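Local coordinates for protein Ika8 (Synthetic construct, PDB 6G6O) that forms a computationally designed, symmetrical eight-bladed beta-propeller of the WD40 type, with no biological activity assigned to it, at residues G115-W120 with S136-L141; N146-G151 with W160-G165; A180-K185 with L221-N226; D292-E297 with D314-V319. One frame throughout, in Å; residues are numbered along the deposited sequence.

Contact 1. Residues G115-W120 with S136-L141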
loop_
_atom_site.group_PDB
_atom_site.type_symbol
_atom_site.label_atom_id
_atom_site.label_comp_id
_atom_site.label_asym_id
_atom_site.label_seq_id
_atom_site.Cartn_x
_atom_site.Cartn_y
_atom_site.Cartn_z
ATOM N N GLY A 115 13.176 -11.736 -0.453
ATOM C CA GLY A 115 13.973 -10.572 -0.141
ATOM C C GLY A 115 14.536 -9.849 -1.341
ATOM O O GLY A 115 15.073 -8.747 -1.181
ATOM N N THR A 116 14.419 -10.424 -2.533
ATOM C CA THR A 116 15.011 -9.821 -3.716
ATOM C C THR A 116 14.251 -8.569 -4.130
ATOM O O THR A 116 13.025 -8.493 -4.003
ATOM C CB THR A 116 15.031 -10.824 -4.869
ATOM O OG1 THR A 116 13.762 -11.482 -4.953
ATOM C CG2 THR A 116 16.120 -11.863 -4.647
ATOM N N ILE A 117 14.991 -7.581 -4.623
ATOM C CA ILE A 117 14.428 -6.336 -5.129
ATOM C C ILE A 117 14.959 -6.120 -6.536
ATOM O O ILE A 117 16.176 -6.126 -6.751
ATOM C CB ILE A 117 14.780 -5.138 -4.230
ATOM C CG1 ILE A 117 14.387 -5.414 -2.781
ATOM C CG2 ILE A 117 14.097 -3.882 -4.733
ATOM C CD1 ILE A 117 14.938 -4.404 -1.808
ATOM N N LYS A 118 14.055 -5.936 -7.491
ATOM C CA LYS A 118 14.429 -5.732 -8.880
ATOM C C LYS A 118 13.881 -4.401 -9.371
ATOM O O LYS A 118 12.834 -3.934 -8.914
ATOM C CB LYS A 118 13.924 -6.872 -9.771
ATOM C CG LYS A 118 14.626 -8.201 -9.531
ATOM C CD LYS A 118 14.283 -9.203 -10.617
ATOM C CE LYS A 118 14.891 -10.566 -10.336
ATOM N NZ LYS A 118 14.608 -11.524 -11.439
ATOM N N VAL A 119 14.607 -3.794 -10.307
ATOM C CA VAL A 119 14.273 -2.489 -10.862
ATOM C C VAL A 119 14.134 -2.648 -12.367
ATOM O O VAL A 119 15.080 -3.077 -13.041
ATOM C CB VAL A 119 15.335 -1.435 -10.515
ATOM C CG1 VAL A 119 15.124 -0.179 -11.337
ATOM C CG2 VAL A 119 15.300 -1.118 -9.030
ATOM N N TRP A 120 12.963 -2.302 -12.895
ATOM C CA TRP A 120 12.655 -2.490 -14.302
ATOM C C TRP A 120 12.467 -1.145 -14.993
ATOM O O TRP A 120 12.137 -0.136 -14.365
ATOM C CB TRP A 120 11.392 -3.340 -14.490
ATOM C CG TRP A 120 11.335 -4.563 -13.625
ATOM C CD1 TRP A 120 10.821 -4.652 -12.363
ATOM C CD2 TRP A 120 11.797 -5.876 -13.963
ATOM N NE1 TRP A 120 10.939 -5.937 -11.892
ATOM C CE2 TRP A 120 11.536 -6.709 -12.856
ATOM C CE3 TRP A 120 12.409 -6.429 -15.092
ATOM C CZ2 TRP A 120 11.864 -8.063 -12.845
ATOM C CZ3 TRP A 120 12.735 -7.773 -15.080
ATOM C CH2 TRP A 120 12.463 -8.574 -13.964
ATOM N N SER A 136 14.978 -11.372 4.019
ATOM C CA SER A 136 13.659 -11.537 4.606
ATOM C C SER A 136 12.642 -10.969 3.631
ATOM O O SER A 136 12.977 -10.165 2.757
ATOM C CB SER A 136 13.559 -10.840 5.967
ATOM O OG SER A 136 12.372 -11.203 6.649
ATOM N N GLU A 137 11.393 -11.395 3.798
ATOM C CA GLU A 137 10.322 -10.970 2.906
ATOM C C GLU A 137 10.186 -9.454 2.912
ATOM O O GLU A 137 10.018 -8.839 3.969
ATOM C CB GLU A 137 9.009 -11.623 3.328
ATOM C CG GLU A 137 7.831 -11.265 2.446
ATOM C CD GLU A 137 6.553 -11.937 2.891
ATOM O OE1 GLU A 137 5.512 -11.248 2.956
ATOM O OE2 GLU A 137 6.592 -13.151 3.182
ATOM N N VAL A 138 10.267 -8.853 1.726
ATOM C CA VAL A 138 10.073 -7.413 1.595
ATOM C C VAL A 138 8.609 -7.091 1.865
ATOM O O VAL A 138 7.712 -7.577 1.168
ATOM C CB VAL A 138 10.502 -6.926 0.206
ATOM C CG1 VAL A 138 10.393 -5.413 0.118
ATOM C CG2 VAL A 138 11.919 -7.386 -0.107
ATOM N N THR A 139 8.361 -6.267 2.884
ATOM C CA THR A 139 7.003 -5.903 3.257
ATOM C C THR A 139 6.612 -4.488 2.861
ATOM O O THR A 139 5.415 -4.199 2.790
ATOM C CB THR A 139 6.802 -6.066 4.771
ATOM O OG1 THR A 139 7.687 -5.182 5.471
ATOM C CG2 THR A 139 7.079 -7.499 5.197
ATOM N N ALA A 140 7.576 -3.610 2.593
ATOM C CA ALA A 140 7.286 -2.228 2.242
ATOM C C ALA A 140 8.250 -1.763 1.162
ATOM O O ALA A 140 9.407 -2.190 1.113
ATOM C CB ALA A 140 7.376 -1.306 3.464
ATOM N N LEU A 141 7.765 -0.872 0.299
ATOM C CA LEU A 141 8.549 -0.393 -0.839
ATOM C C LEU A 141 8.081 1.010 -1.198
ATOM O O LEU A 141 6.966 1.179 -1.699
ATOM C CB LEU A 141 8.408 -1.330 -2.035
ATOM C CG LEU A 141 9.601 -2.193 -2.447
ATOM C CD1 LEU A 141 9.475 -2.588 -3.910
ATOM C CD2 LEU A 141 10.913 -1.468 -2.200
#
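G115 meets the loop just before strand 138-144, and V138 at its start, with its bare backbone. Its CA lies 3.1 Å from S136 O, so the two segments come together closely here. A CB on G115 would stand 3.0 Å from that same oxygen. The backbone angles (phi 99°) would also push a CB against the preceding carbonyl, so a residue without a side chain fits here. The carbonyl of G115 faces V138, with O 3.6 Å from CG2. T116 adds only its carbonyl: its O is 4.2 Å from V138 CG2. The side chain of T116 points away, and its OG1 is hydrogen-bonded to D114 and H94. I117 closes the contact, with CG1 4.1 Å from V138 CG2. The two branched side chains cross at about a right angle. The I117 branch bearing CG1 and CD1 sits beside the backbone N (chi1 -53°), which brings it to V138. In V138, CG1 takes the position anti to the backbone N (chi1 -176°), and CG2 becomes the methyl that touches G115, T116 and I117. The contact joins the third strand of one propeller blade to the first strand of the next. H134, in the connection between them, is hydrogen-bonded through its backbone to G115. No hydrogen bond crosses between 115-120 and 136-141 themselves. One valine methyl rests on two carbonyls and an isoleucine, so these segments are held by shape and close packing, not by directed bonds.

Contact 2. Residues N146-G151 with W160-G165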
loop_
_atom_site.group_PDB
_atom_site.type_symbol
_atom_site.label_atom_id
_atom_site.label_comp_id
_atom_site.label_asym_id
_atom_site.label_seq_id
_atom_site.Cartn_x
_atom_site.Cartn_y
_atom_site.Cartn_z
ATOM N N ASN A 146 14.633 8.401 -8.036
ATOM C CA ASN A 146 15.692 7.411 -8.237
ATOM C C ASN A 146 16.227 6.852 -6.922
ATOM O O ASN A 146 17.346 6.332 -6.875
ATOM C CB ASN A 146 16.842 7.989 -9.070
ATOM C CG ASN A 146 16.592 7.887 -10.562
ATOM O OD1 ASN A 146 16.184 6.839 -11.065
ATOM N ND2 ASN A 146 16.837 8.977 -11.280
ATOM N N ILE A 147 15.449 6.949 -5.848
ATOM C CA ILE A 147 15.831 6.439 -4.538
ATOM C C ILE A 147 14.787 5.424 -4.103
ATOM O O ILE A 147 13.589 5.731 -4.073
ATOM C CB ILE A 147 15.962 7.568 -3.499
ATOM C CG1 ILE A 147 17.041 8.568 -3.921
ATOM C CG2 ILE A 147 16.268 6.995 -2.122
ATOM C CD1 ILE A 147 17.206 9.729 -2.964
ATOM N N VAL A 148 15.239 4.219 -3.770
ATOM C CA VAL A 148 14.374 3.142 -3.304
ATOM C C VAL A 148 14.625 2.933 -1.819
ATOM O O VAL A 148 15.773 2.761 -1.394
ATOM C CB VAL A 148 14.621 1.840 -4.086
ATOM C CG1 VAL A 148 13.714 0.733 -3.572
ATOM C CG2 VAL A 148 14.409 2.065 -5.572
ATOM N N VAL A 149 13.553 2.955 -1.031
ATOM C CA VAL A 149 13.609 2.661 0.396
ATOM C C VAL A 149 12.736 1.441 0.643
ATOM O O VAL A 149 11.526 1.475 0.384
ATOM C CB VAL A 149 13.151 3.853 1.249
ATOM C CG1 VAL A 149 13.374 3.561 2.721
ATOM C CG2 VAL A 149 13.899 5.109 0.836
ATOM N N SER A 150 13.346 0.368 1.140
ATOM C CA SER A 150 12.680 -0.918 1.280
ATOM C C SER A 150 12.693 -1.375 2.731
ATOM O O SER A 150 13.639 -1.108 3.477
ATOM C CB SER A 150 13.350 -1.980 0.403
ATOM O OG SER A 150 14.702 -2.172 0.783
ATOM N N GLY A 151 11.624 -2.070 3.121
ATOM C CA GLY A 151 11.547 -2.678 4.428
ATOM C C GLY A 151 11.255 -4.160 4.298
ATOM O O GLY A 151 10.755 -4.630 3.277
ATOM N N TRP A 160 18.590 2.419 -1.391
ATOM C CA TRP A 160 19.391 2.234 -2.592
ATOM C C TRP A 160 19.178 3.403 -3.542
ATOM O O TRP A 160 18.100 4.002 -3.585
ATOM C CB TRP A 160 19.037 0.931 -3.325
ATOM C CG TRP A 160 18.793 -0.252 -2.441
ATOM C CD1 TRP A 160 17.670 -0.513 -1.710
ATOM C CD2 TRP A 160 19.685 -1.351 -2.215
ATOM N NE1 TRP A 160 17.814 -1.701 -1.032
ATOM C CE2 TRP A 160 19.040 -2.235 -1.326
ATOM C CE3 TRP A 160 20.968 -1.670 -2.673
ATOM C CZ2 TRP A 160 19.636 -3.417 -0.887
ATOM C CZ3 TRP A 160 21.556 -2.845 -2.236
ATOM C CH2 TRP A 160 20.891 -3.702 -1.352
ATOM N N TYR A 161 20.214 3.718 -4.313
ATOM C CA TYR A 161 20.114 4.682 -5.401
ATOM C C TYR A 161 20.132 3.922 -6.719
ATOM O O TYR A 161 21.080 3.179 -6.998
ATOM C CB TYR A 161 21.245 5.709 -5.353
ATOM C CG TYR A 161 20.958 6.928 -6.199
ATOM C CD1 TYR A 161 20.154 7.954 -5.719
ATOM C CD2 TYR A 161 21.472 7.045 -7.485
ATOM C CE1 TYR A 161 19.880 9.067 -6.490
ATOM C CE2 TYR A 161 21.201 8.155 -8.264
ATOM C CZ TYR A 161 20.405 9.163 -7.761
ATOM O OH TYR A 161 20.131 10.272 -8.530
ATOM N N ILE A 162 19.080 4.107 -7.520
ATOM C CA ILE A 162 18.955 3.375 -8.773
ATOM C C ILE A 162 20.077 3.770 -9.723
ATOM O O ILE A 162 20.443 4.948 -9.835
ATOM C CB ILE A 162 17.572 3.629 -9.395
ATOM C CG1 ILE A 162 16.477 3.087 -8.474
ATOM C CG2 ILE A 162 17.475 3.006 -10.785
ATOM C CD1 ILE A 162 15.182 2.770 -9.180
ATOM N N GLY A 163 20.634 2.775 -10.410
ATOM C CA GLY A 163 21.749 3.002 -11.307
ATOM C C GLY A 163 23.071 2.669 -10.650
ATOM O O GLY A 163 23.847 1.862 -11.169
ATOM N N THR A 164 23.333 3.293 -9.500
ATOM C CA THR A 164 24.535 2.970 -8.740
ATOM C C THR A 164 24.461 1.566 -8.156
ATOM O O THR A 164 25.494 0.905 -8.002
ATOM C CB THR A 164 24.745 3.999 -7.628
ATOM O OG1 THR A 164 24.559 5.317 -8.156
ATOM C CG2 THR A 164 26.148 3.885 -7.049
ATOM N N GLY A 165 23.257 1.092 -7.832
ATOM C CA GLY A 165 23.066 -0.237 -7.300
ATOM C C GLY A 165 23.457 -0.421 -5.851
ATOM O O GLY A 165 22.978 -1.366 -5.213
#
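Y161 swings its ring back over N146 because CG is anti to the backbone N (chi1 -164°). N146 O then lies over one ring face, toward the rim, 3.4 Å from CD1. I162 turns CG1 beside its own backbone N (chi1 -63°), and CG1 meets V148 CG2 at 3.7 Å. The backbones pair as an antiparallel beta hairpin. V148 and W160 form a hydrogen-bonded pair: V148 N to W160 O is 2.9 Å and W160 N to V148 O is 2.8 Å. I162 N adds a bond of 2.9 Å to N146 O. I147 CG1 packs 3.6 Å from Y161 CD1. S150 OG lies at the edge of the W160 ring, and its hydrogen bond goes to H134. Replacing Y161 with an alanine would probably strip the cover from the N146 carbonyl and leave I147 CG1 without its aromatic neighbour. The pair forms the middle two strands of a four-stranded blade. V148 and I162 reach F143 on strand 138-144, and I162 also touches V119 of strand 117-121 in the preceding blade. On the other face, I147 packs on F183 of strand 178-184 in the following blade.

Contact 3. Residues A180-K185 with L221-N226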
loop_
_atom_site.group_PDB
_atom_site.type_symbol
_atom_site.label_atom_id
_atom_site.label_comp_id
_atom_site.label_asym_id
_atom_site.label_seq_id
_atom_site.Cartn_x
_atom_site.Cartn_y
_atom_site.Cartn_z
ATOM N N ALA A 180 5.097 -0.086 7.168
ATOM C CA ALA A 180 5.069 1.009 6.207
ATOM C C ALA A 180 6.242 1.939 6.480
ATOM O O ALA A 180 6.855 1.901 7.551
ATOM C CB ALA A 180 3.748 1.782 6.262
ATOM N N LEU A 181 6.543 2.780 5.490
ATOM C CA LEU A 181 7.624 3.754 5.602
ATOM C C LEU A 181 7.415 4.851 4.561
ATOM O O LEU A 181 6.568 4.737 3.674
ATOM C CB LEU A 181 8.995 3.085 5.438
ATOM C CG LEU A 181 9.199 2.160 4.236
ATOM C CD1 LEU A 181 9.835 2.908 3.078
ATOM C CD2 LEU A 181 10.044 0.961 4.623
ATOM N N ALA A 182 8.202 5.921 4.688
ATOM C CA ALA A 182 8.165 7.041 3.756
ATOM C C ALA A 182 9.460 7.830 3.897
ATOM O O ALA A 182 10.188 7.684 4.882
ATOM C CB ALA A 182 6.950 7.938 4.006
ATOM N N PHE A 183 9.733 8.684 2.910
ATOM C CA PHE A 183 11.003 9.398 2.884
ATOM C C PHE A 183 10.909 10.638 2.002
ATOM O O PHE A 183 10.194 10.648 0.992
ATOM C CB PHE A 183 12.136 8.500 2.378
ATOM C CG PHE A 183 12.084 8.233 0.896
ATOM C CD1 PHE A 183 11.197 7.305 0.372
ATOM C CD2 PHE A 183 12.926 8.910 0.027
ATOM C CE1 PHE A 183 11.156 7.058 -0.982
ATOM C CE2 PHE A 183 12.882 8.668 -1.330
ATOM C CZ PHE A 183 11.996 7.741 -1.833
ATOM N N SER A 184 11.647 11.681 2.405
ATOM C CA SER A 184 11.793 12.934 1.656
ATOM C C SER A 184 12.836 13.827 2.327
ATOM O O SER A 184 12.844 13.945 3.558
ATOM C CB SER A 184 10.478 13.719 1.541
ATOM O OG SER A 184 9.382 12.891 1.185
ATOM N N LYS A 185 13.717 14.447 1.528
ATOM C CA LYS A 185 14.742 15.379 1.987
ATOM C C LYS A 185 15.891 14.687 2.697
ATOM O O LYS A 185 16.769 14.087 2.080
ATOM C CB LYS A 185 14.151 16.395 2.952
ATOM C CG LYS A 185 14.904 17.719 3.019
ATOM C CD LYS A 185 15.254 18.052 4.474
ATOM C CE LYS A 185 14.074 17.857 5.460
ATOM N NZ LYS A 185 14.219 18.605 6.771
ATOM N N LEU A 221 -0.470 1.160 8.634
ATOM C CA LEU A 221 0.138 2.460 8.860
ATOM C C LEU A 221 -0.087 3.346 7.645
ATOM O O LEU A 221 -0.317 2.866 6.532
ATOM C CB LEU A 221 1.644 2.349 9.138
ATOM C CG LEU A 221 2.098 1.988 10.549
ATOM C CD1 LEU A 221 3.596 2.164 10.656
ATOM C CD2 LEU A 221 1.391 2.845 11.575
ATOM N N GLN A 222 -0.009 4.654 7.874
ATOM C CA GLN A 222 -0.133 5.628 6.800
ATOM C C GLN A 222 0.638 6.881 7.185
ATOM O O GLN A 222 0.516 7.365 8.314
ATOM C CB GLN A 222 -1.603 5.964 6.524
ATOM C CG GLN A 222 -1.858 6.509 5.132
ATOM C CD GLN A 222 -2.056 5.415 4.105
ATOM O OE1 GLN A 222 -2.178 4.239 4.449
ATOM N NE2 GLN A 222 -2.088 5.798 2.835
ATOM N N PHE A 223 1.433 7.395 6.248
ATOM C CA PHE A 223 2.235 8.594 6.459
ATOM C C PHE A 223 1.808 9.656 5.460
ATOM O O PHE A 223 1.854 9.426 4.246
ATOM C CB PHE A 223 3.729 8.298 6.309
ATOM C CG PHE A 223 4.238 7.240 7.244
ATOM C CD1 PHE A 223 4.533 7.547 8.561
ATOM C CD2 PHE A 223 4.434 5.944 6.803
ATOM C CE1 PHE A 223 5.006 6.578 9.422
ATOM C CE2 PHE A 223 4.905 4.972 7.660
ATOM C CZ PHE A 223 5.192 5.289 8.971
ATOM N N LYS A 224 1.390 10.811 5.970
ATOM C CA LYS A 224 1.109 11.983 5.143
ATOM C C LYS A 224 1.697 13.183 5.868
ATOM O O LYS A 224 1.202 13.566 6.933
ATOM C CB LYS A 224 -0.391 12.160 4.904
ATOM C CG LYS A 224 -0.730 12.983 3.669
ATOM C CD LYS A 224 -2.233 13.167 3.528
ATOM C CE LYS A 224 -2.695 14.479 4.141
ATOM N NZ LYS A 224 -2.398 15.643 3.260
ATOM N N ASP A 225 2.751 13.761 5.297
ATOM C CA ASP A 225 3.551 14.807 5.949
ATOM C C ASP A 225 4.113 14.193 7.230
ATOM O O ASP A 225 4.633 13.066 7.182
ATOM C CB ASP A 225 2.714 16.070 6.124
ATOM C CG ASP A 225 2.227 16.631 4.801
ATOM O OD1 ASP A 225 3.077 16.982 3.956
ATOM O OD2 ASP A 225 0.997 16.720 4.605
ATOM N N ASN A 226 4.031 14.865 8.380
ATOM C CA ASN A 226 4.619 14.370 9.618
ATOM C C ASN A 226 3.582 13.760 10.558
ATOM O O ASN A 226 3.757 13.795 11.780
ATOM C CB ASN A 226 5.378 15.490 10.330
ATOM C CG ASN A 226 6.322 16.233 9.407
ATOM O OD1 ASN A 226 7.095 15.624 8.667
ATOM N ND2 ASN A 226 6.265 17.558 9.446
#
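Two adjacent blades of the beta-propeller meet here through their first strands, with A180 and A182 on one side and L221 and F223 on the other. The strand segments 180-184 and 221-224 run nearly parallel, 14° apart, and their axes come within 6.7 Å. No hydrogen bond crosses between the two segments. They belong to separate sheets, and side chains fill the gap. A180 lies at the centre of the contact. Its CB meets L221 CB at 3.6 Å and F223 CE2 at 3.7 Å. The F223 side chain is turned so that CG lies beside its backbone N (chi1 -58°), which carries the ring across to the neighbouring strand. There CE2 leads. It comes 3.5 Å from A180 C, which sits at the ring edge, and also 3.5 Å from L181 N. The ring therefore rests against the peptide between A180 and L181. An alanine in place of F223 would probably lose this ring contact and leave a gap between the blades beside that peptide. F223 also touches V189 and V228, each on the second strand of one of the two blades. L181 points the other way, toward A140 of the preceding blade. L221 O is hydrogen-bonded to a glycerol, probably from the crystallisation liquor. Further along the strands the contact is slighter and purely aliphatic, with A182 CB 4.0 Å from F223 CB.

Contact 4. Residues D292-E297 with D314-V319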
loop_
_atom_site.group_PDB
_atom_site.type_symbol
_atom_site.label_atom_id
_atom_site.label_comp_id
_atom_site.label_asym_id
_atom_site.label_seq_id
_atom_site.Cartn_x
_atom_site.Cartn_y
_atom_site.Cartn_z
ATOM N N ASP A 292 -21.337 -0.419 7.986
ATOM C CA ASP A 292 -20.976 -1.818 7.782
ATOM C C ASP A 292 -20.798 -2.001 6.280
ATOM O O ASP A 292 -21.683 -2.472 5.561
ATOM C CB ASP A 292 -22.040 -2.742 8.360
ATOM C CG ASP A 292 -22.254 -2.525 9.844
ATOM O OD1 ASP A 292 -22.425 -1.357 10.255
ATOM O OD2 ASP A 292 -22.254 -3.518 10.601
ATOM N N GLY A 293 -19.623 -1.588 5.800
ATOM C CA GLY A 293 -19.396 -1.530 4.366
ATOM C C GLY A 293 -19.477 -2.889 3.700
ATOM O O GLY A 293 -20.161 -3.061 2.688
ATOM N N HIS A 294 -18.780 -3.872 4.257
ATOM C CA HIS A 294 -18.747 -5.206 3.689
ATOM C C HIS A 294 -19.118 -6.223 4.757
ATOM O O HIS A 294 -19.033 -5.954 5.958
ATOM C CB HIS A 294 -17.366 -5.532 3.105
ATOM C CG HIS A 294 -16.894 -4.549 2.079
ATOM N ND1 HIS A 294 -16.874 -4.831 0.731
ATOM C CD2 HIS A 294 -16.418 -3.287 2.206
ATOM C CE1 HIS A 294 -16.409 -3.786 0.071
ATOM N NE2 HIS A 294 -16.125 -2.836 0.943
ATOM N N GLN A 295 -19.548 -7.398 4.300
ATOM C CA GLN A 295 -19.810 -8.520 5.192
ATOM C C GLN A 295 -18.553 -9.309 5.525
ATOM O O GLN A 295 -18.649 -10.326 6.219
ATOM C CB GLN A 295 -20.841 -9.467 4.576
ATOM C CG GLN A 295 -22.125 -8.812 4.113
ATOM C CD GLN A 295 -23.022 -9.789 3.380
ATOM O OE1 GLN A 295 -22.912 -11.003 3.560
ATOM N NE2 GLN A 295 -23.910 -9.265 2.542
ATOM N N SER A 296 -17.391 -8.881 5.036
ATOM C CA SER A 296 -16.134 -9.564 5.291
ATOM C C SER A 296 -15.051 -8.525 5.542
ATOM O O SER A 296 -15.247 -7.327 5.326
ATOM C CB SER A 296 -15.741 -10.481 4.125
ATOM O OG SER A 296 -16.196 -11.804 4.339
ATOM N N GLU A 297 -13.894 -9.008 5.991
ATOM C CA GLU A 297 -12.780 -8.140 6.348
ATOM C C GLU A 297 -12.408 -7.214 5.197
ATOM O O GLU A 297 -12.228 -7.658 4.060
ATOM C CB GLU A 297 -11.575 -8.991 6.749
ATOM C CG GLU A 297 -10.230 -8.316 6.552
ATOM C CD GLU A 297 -9.071 -9.245 6.844
ATOM O OE1 GLU A 297 -9.140 -9.988 7.845
ATOM O OE2 GLU A 297 -8.091 -9.236 6.071
ATOM N N ASP A 314 -14.607 -11.302 0.773
ATOM C CA ASP A 314 -15.577 -12.069 0.006
ATOM C C ASP A 314 -15.549 -11.739 -1.479
ATOM O O ASP A 314 -16.235 -12.407 -2.260
ATOM C CB ASP A 314 -16.994 -11.854 0.558
ATOM C CG ASP A 314 -17.383 -10.391 0.640
ATOM O OD1 ASP A 314 -16.624 -9.535 0.140
ATOM O OD2 ASP A 314 -18.455 -10.097 1.210
ATOM N N GLY A 315 -14.771 -10.739 -1.883
ATOM C CA GLY A 315 -14.665 -10.357 -3.274
ATOM C C GLY A 315 -15.462 -9.134 -3.665
ATOM O O GLY A 315 -15.459 -8.768 -4.845
ATOM N N THR A 316 -16.136 -8.488 -2.717
ATOM C CA THR A 316 -16.953 -7.326 -3.032
ATOM C C THR A 316 -16.080 -6.085 -3.158
ATOM O O THR A 316 -15.202 -5.842 -2.325
ATOM C CB THR A 316 -18.020 -7.110 -1.959
ATOM O OG1 THR A 316 -17.392 -6.918 -0.687
ATOM C CG2 THR A 316 -18.954 -8.305 -1.885
ATOM N N VAL A 317 -16.320 -5.306 -4.210
ATOM C CA VAL A 317 -15.702 -4.000 -4.399
ATOM C C VAL A 317 -16.810 -2.961 -4.354
ATOM O O VAL A 317 -17.820 -3.094 -5.054
ATOM C CB VAL A 317 -14.926 -3.919 -5.727
ATOM C CG1 VAL A 317 -14.154 -2.616 -5.811
ATOM C CG2 VAL A 317 -13.992 -5.109 -5.870
ATOM N N LYS A 318 -16.628 -1.936 -3.525
ATOM C CA LYS A 318 -17.641 -0.909 -3.338
ATOM C C LYS A 318 -17.014 0.472 -3.462
ATOM O O LYS A 318 -15.845 0.677 -3.122
ATOM C CB LYS A 318 -18.343 -1.059 -1.981
ATOM C CG LYS A 318 -19.182 -2.326 -1.872
ATOM C CD LYS A 318 -19.912 -2.407 -0.546
ATOM C CE LYS A 318 -20.798 -3.639 -0.483
ATOM N NZ LYS A 318 -21.478 -3.765 0.834
ATOM N N VAL A 319 -17.811 1.413 -3.960
ATOM C CA VAL A 319 -17.384 2.788 -4.190
ATOM C C VAL A 319 -18.289 3.700 -3.375
ATOM O O VAL A 319 -19.501 3.753 -3.616
ATOM C CB VAL A 319 -17.432 3.157 -5.681
ATOM C CG1 VAL A 319 -17.093 4.624 -5.877
ATOM C CG2 VAL A 319 -16.486 2.273 -6.475
#
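D314 begins the contact by packing against S296, whose CB lies 3.6 Å from D314 N and 3.9 Å from D314 CG. The carboxylate turns back on its own segment. D314 OD1 accepts from T316 N at 3.1 Å, which makes an Asx turn, with the donor well above the carboxylate plane. The same oxygen accepts from T316 OG1 at 2.8 Å on its syn side. Two bonds thus hold OD1. G315 forms the bend between them. T316 places OG1 between its backbone N and carbonyl carbon (chi1 59°), where it can serve both neighbours. It gives a proton to D314 and receives one from H294 ND1. That last bond is 2.6 Å long, nearly straight at 164°, and lies in the imidazole plane. H294 NE2 is hydrogen-bonded to S310, so both ring nitrogens are engaged and the ring is fixed in rotation. The nearby carboxylate would probably polarise this chain of bonds. K318 then runs extended past the ring. Its CD sits over one face, 4.1 Å from the H294 centroid, in a CH-pi contact. Its NZ is modelled hydrogen-bonded to G293 O, but at a doubtfully short distance. The linkage of H294 to D314 and S310 is consistent with the Asp-His-Ser/Thr network of WD40 repeats. The loop holding G293 to S296 connects strands 287-292 and 298-303, and H294 also touches I277 of the preceding blade. Strand 317-321 is flanked by strand 307-312 and by the N-terminal strand 7-10, which completes this last blade.

From the N terminus, contact 1 comes first. It closes a loop of 15 residues through strand 127-131 and joins two successive blades. Contact 2 follows and closes a hairpin within the second of these blades. The two touch where T139 and A140 both face G151 in a classic beta bulge. Contact 3 closes a longer span of 35 residues and joins the next two blades. L181 ties it to contacts 1 and 2, and F183 also packs on contact 2. Contact 4 lies across the chain's centre, in the blade where the chain ends meet. It closes a span of 16 residues carrying strands 298-303 and 307-312. All four follow in series, and none nests or crosses.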